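Side-chain contacts in uncharacterized protein Rv2277c (Mycobacterium tuberculosis, PDB 5VUG), which is uncharacterised but carries a TIM-barrel glycerophosphodiester phosphodiesterase domain and so probably hydrolyses phosphoric diesters: residues A[57-60]-A[64-67]; A[88-91]-A[96-99]. All coordinates share one frame; numbering follows the deposited sequence.

Contact 1 of 2, residues A[57-60]-A[64-67]; sequences YRPS and TLTD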
loop_
_atom_site.group_PDB
_atom_site.type_symbol
_atom_site.label_atom_id
_atom_site.label_comp_id
_atom_site.label_asym_id
_atom_site.label_seq_id
_atom_site.Cartn_x
_atom_site.Cartn_y
_atom_site.Cartn_z
ATOM N N TYR A 57 30.154 4.559 10.035
ATOM C CA TYR A 57 30.164 3.301 9.296
ATOM C C TYR A 57 28.721 2.879 9.063
ATOM O O TYR A 57 27.905 2.919 9.989
ATOM C CB TYR A 57 30.958 2.196 10.022
ATOM C CG TYR A 57 31.232 1.039 9.096
ATOM C CD1 TYR A 57 32.141 1.171 8.045
ATOM C CD2 TYR A 57 30.552 -0.164 9.229
ATOM C CE1 TYR A 57 32.384 0.126 7.174
ATOM C CE2 TYR A 57 30.789 -1.216 8.350
ATOM C CZ TYR A 57 31.705 -1.052 7.319
ATOM O OH TYR A 57 31.959 -2.050 6.407
ATOM N N ARG A 58 28.386 2.522 7.825
ATOM C CA ARG A 58 27.004 2.186 7.469
ATOM C C ARG A 58 26.688 0.685 7.494
ATOM O O ARG A 58 25.671 0.285 8.081
ATOM C CB ARG A 58 26.614 2.842 6.137
ATOM C CG ARG A 58 25.248 2.472 5.590
ATOM C CD ARG A 58 25.290 1.388 4.533
ATOM N NE ARG A 58 26.247 1.627 3.447
ATOM C CZ ARG A 58 26.492 0.721 2.501
ATOM N NH1 ARG A 58 25.840 -0.435 2.526
ATOM N NH2 ARG A 58 27.375 0.954 1.544
ATOM N N PRO A 59 27.490 -0.181 6.871
ATOM C CA PRO A 59 27.112 -1.601 6.805
ATOM C C PRO A 59 27.117 -2.276 8.172
ATOM O O PRO A 59 27.701 -1.797 9.146
ATOM C CB PRO A 59 28.183 -2.209 5.892
ATOM C CG PRO A 59 28.652 -1.066 5.056
ATOM C CD PRO A 59 28.647 0.107 6.003
ATOM N N SER A 60 26.458 -3.434 8.233
ATOM C CA SER A 60 26.451 -4.172 9.492
ATOM C C SER A 60 27.801 -4.829 9.775
ATOM O O SER A 60 28.163 -5.016 10.943
ATOM C CB SER A 60 25.311 -5.186 9.513
ATOM O OG SER A 60 25.415 -6.077 8.422
ATOM N N THR A 64 32.335 -5.225 4.474
ATOM C CA THR A 64 31.694 -4.677 3.283
ATOM C C THR A 64 32.530 -3.563 2.666
ATOM O O THR A 64 32.651 -3.475 1.438
ATOM C CB THR A 64 30.278 -4.207 3.623
ATOM O OG1 THR A 64 29.515 -5.329 4.081
ATOM C CG2 THR A 64 29.596 -3.601 2.398
ATOM N N LEU A 65 33.150 -2.723 3.500
ATOM C CA LEU A 65 33.878 -1.563 2.997
ATOM C C LEU A 65 35.313 -1.440 3.499
ATOM O O LEU A 65 35.991 -0.471 3.134
ATOM C CB LEU A 65 33.110 -0.270 3.309
ATOM C CG LEU A 65 31.683 -0.203 2.759
ATOM C CD1 LEU A 65 30.962 1.024 3.337
ATOM C CD2 LEU A 65 31.692 -0.153 1.235
ATOM N N THR A 66 35.798 -2.369 4.325
ATOM C CA THR A 66 37.136 -2.242 4.901
ATOM C C THR A 66 37.920 -3.537 4.722
ATOM O O THR A 66 37.410 -4.552 4.227
ATOM C CB THR A 66 37.119 -1.864 6.396
ATOM O OG1 THR A 66 36.903 -3.035 7.192
ATOM C CG2 THR A 66 36.039 -0.808 6.729
ATOM N N ASP A 67 39.179 -3.493 5.161
ATOM C CA ASP A 67 40.038 -4.665 5.190
ATOM C C ASP A 67 39.890 -5.490 6.464
ATOM O O ASP A 67 40.637 -6.455 6.648
ATOM C CB ASP A 67 41.500 -4.274 4.945
ATOM C CG ASP A 67 41.981 -3.152 5.859
ATOM O OD1 ASP A 67 41.179 -2.282 6.240
ATOM O OD2 ASP A 67 43.179 -3.145 6.193
HETATM O O HOH W 1 27.626 -5.707 6.094
#

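Contact 2 of 2, residues A[88-91]-A[96-99]; sequences NFTT and GHPY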
loop_
_atom_site.group_PDB
_atom_site.type_symbol
_atom_site.label_atom_id
_atom_site.label_comp_id
_atom_site.label_asym_id
_atom_site.label_seq_id
_atom_site.Cartn_x
_atom_site.Cartn_y
_atom_site.Cartn_z
ATOM N N ASN A 88 37.137 -1.078 -0.720
ATOM C CA ASN A 88 36.324 -1.618 -1.805
ATOM C C ASN A 88 35.723 -0.546 -2.705
ATOM O O ASN A 88 34.910 -0.868 -3.583
ATOM C CB ASN A 88 35.239 -2.532 -1.237
ATOM C CG ASN A 88 35.815 -3.830 -0.711
ATOM O OD1 ASN A 88 36.801 -4.346 -1.260
ATOM N ND2 ASN A 88 35.226 -4.363 0.365
ATOM N N PHE A 89 36.107 0.713 -2.522
ATOM C CA PHE A 89 35.574 1.779 -3.357
ATOM C C PHE A 89 36.041 1.603 -4.797
ATOM O O PHE A 89 37.222 1.340 -5.057
ATOM C CB PHE A 89 36.035 3.137 -2.823
ATOM C CG PHE A 89 35.538 4.309 -3.634
ATOM C CD1 PHE A 89 34.338 4.928 -3.317
ATOM C CD2 PHE A 89 36.270 4.793 -4.708
ATOM C CE1 PHE A 89 33.877 6.003 -4.054
ATOM C CE2 PHE A 89 35.810 5.862 -5.446
ATOM C CZ PHE A 89 34.617 6.473 -5.119
ATOM N N THR A 90 35.120 1.738 -5.741
ATOM C CA THR A 90 35.491 1.764 -7.147
ATOM C C THR A 90 34.923 3.011 -7.806
ATOM O O THR A 90 33.864 3.513 -7.416
ATOM C CB THR A 90 35.037 0.504 -7.915
ATOM O OG1 THR A 90 33.609 0.433 -7.930
ATOM C CG2 THR A 90 35.597 -0.758 -7.270
ATOM N N THR A 91 35.667 3.524 -8.806
ATOM C CA THR A 91 35.241 4.590 -9.701
ATOM C C THR A 91 34.744 3.964 -10.993
ATOM O O THR A 91 35.449 3.118 -11.569
ATOM C CB THR A 91 36.421 5.506 -10.011
ATOM O OG1 THR A 91 36.845 6.174 -8.817
ATOM C CG2 THR A 91 36.036 6.543 -11.057
ATOM N N GLY A 96 40.184 -1.420 -10.711
ATOM C CA GLY A 96 40.938 -1.424 -9.477
ATOM C C GLY A 96 40.235 -0.703 -8.347
ATOM O O GLY A 96 39.091 -0.247 -8.446
ATOM N N HIS A 97 40.958 -0.602 -7.234
ATOM C CA HIS A 97 40.462 0.010 -6.005
ATOM C C HIS A 97 41.423 1.131 -5.631
ATOM O O HIS A 97 42.421 0.905 -4.927
ATOM C CB HIS A 97 40.330 -1.036 -4.900
ATOM C CG HIS A 97 39.361 -2.132 -5.224
ATOM N ND1 HIS A 97 39.756 -3.350 -5.735
ATOM C CD2 HIS A 97 38.012 -2.187 -5.124
ATOM C CE1 HIS A 97 38.693 -4.112 -5.927
ATOM N NE2 HIS A 97 37.622 -3.431 -5.563
ATOM N N PRO A 98 41.163 2.358 -6.084
ATOM C CA PRO A 98 42.184 3.415 -5.973
ATOM C C PRO A 98 42.544 3.806 -4.551
ATOM O O PRO A 98 43.596 4.426 -4.349
ATOM C CB PRO A 98 41.573 4.587 -6.753
ATOM C CG PRO A 98 40.095 4.324 -6.743
ATOM C CD PRO A 98 39.950 2.822 -6.780
ATOM N N TYR A 99 41.723 3.476 -3.556
ATOM C CA TYR A 99 42.034 3.852 -2.185
ATOM C C TYR A 99 42.666 2.730 -1.368
ATOM O O TYR A 99 42.947 2.930 -0.182
ATOM C CB TYR A 99 40.813 4.472 -1.484
ATOM C CG TYR A 99 40.401 5.770 -2.136
ATOM C CD1 TYR A 99 41.051 6.954 -1.828
ATOM C CD2 TYR A 99 39.386 5.807 -3.093
ATOM C CE1 TYR A 99 40.694 8.147 -2.441
ATOM C CE2 TYR A 99 39.024 6.993 -3.707
ATOM C CZ TYR A 99 39.679 8.162 -3.376
ATOM O OH TYR A 99 39.332 9.354 -3.988
HETATM O O HOH W 2 39.398 1.841 -3.493
#

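Contact 1 of 2, residues A[57-60]-A[64-67]
In the loop after strand 54-56, the short antiparallel partner of barrel strand 41-48, and before helix 77-80, the chain folds back on itself, and Tyr57, Pro59, Thr64 and Leu65 meet across the turn. The buried Tyr57 reaches in with its phenol. Its CG stands anti to the backbone N (chi1 -166°), which sends the ring out to the returning chain, where OH accepts a hydrogen bond from Leu65 N at 3.2 Å. The bond is bent, with an N-H...O angle of 138°. The same hydroxyl is hydrogen-bonded to the carbonyl of Asp61, so two backbone groups of the turn fix the end of the ring. Beside the hydroxyl, CE1 of Tyr57 meets CG2 of Thr66 at 3.8 Å, and Leu65 CB lies a little farther off.

Pro59 CD rests over one face of the Tyr57 ring, toward the rim, while Pro59 CG touches Leu65 CD1 at 3.6 Å and Pro59 CB meets Thr64 CB at 3.7 Å. The leucine side chain crosses the proline ring at about a right angle. On the side of the proline away from the tyrosine ring, Pro59 CG sits over the centre of the Arg58 guanidinium, 3.7 Å above the plane, and NH2 of Arg58 comes to 4.0 Å from Leu65 CD1. The charge itself is answered by a salt bridge from Arg58 NE to Glu25. Nearer the solvent, one water joins Ser60 OG to Thr64 OG1, with the water 2.8 Å from Thr64 OG1.

Tyr57 and Pro59 also offer their carbonyls to Gln47 NE2, tying the turn to strand 41-48, and a glycerol lies about 6 Å from the Arg58 side chain. This irregular loop follows the hairpin of strands 41-48 and 54-56 and leads to helix 77-80 in the TIM-barrel domain.

Contact 2 of 2, residues A[88-91]-A[96-99]
The Phe89 ring takes the edge of Tyr99 toward its face, an offset edge-to-face pair with centroids 5.5 Å apart and planes at 77°. Tyr99 leads with CD2 and CE2: CD2 of Tyr99 lies 3.7 Å from Phe89 CD2, and Phe89 CE2 sits in the plane of the tyrosine ring at its edge. Pro98 CG approaches the edge of Phe89, near the ring plane, at 4.4 Å from CD2. The two aromatic side chains lie side by side and point the same way. With CG anti to the backbone N (chi1 180°), Phe89 carries its ring away from that nitrogen and toward Tyr99.

The His97 ring turns its edge to the backbone, with Asn88 O in its plane and Phe89 O close to it; CD2 of His97 is 3.6 Å from the latter. Thr90 lies alongside this imidazole and brings its methyl CG2 to 3.5 Å from His97 CD2, approaching obliquely. The same methyl also touches the carbonyl O of Gly96.

The polar link is a water, which donates to Phe89 O at 2.7 Å and accepts from Tyr99 N, so it bridges two backbone groups where the segments have no direct hydrogen bond. Asn88 ND2 is hydrogen-bonded to the carbonyl of Thr64 and its OD1 to Arg100, and Tyr99 O to Asn84. Pro24 touches both Phe89 and Tyr99, bringing a further loop against the aromatic pair. Altogether this is an edge-to-face aromatic pair, with a backbone water bridge beside it, in the surface loop between helices 77-80 and 109-114 of the TIM-barrel domain.

In the fold
Contact 1 is partly buried, its centre about 16 Å from the centre of the chain, and contact 2 lies farther out, at about 23 Å, with none of its touching residues buried. Both close short loop returns with no helix or strand between their segments, one before helix 77-80 and one after it. Both have a bridging water, between side-chain hydroxyls in contact 1 and between backbone groups in contact 2; only contact 1 adds a direct hydrogen bond between its segments. A probable hydrogen bond from Asn88 ND2 to Thr64 O (2.9 Å) links the two contacts. Glu25 touches contact 1 and Pro24 contact 2, so one neighbouring loop borders both.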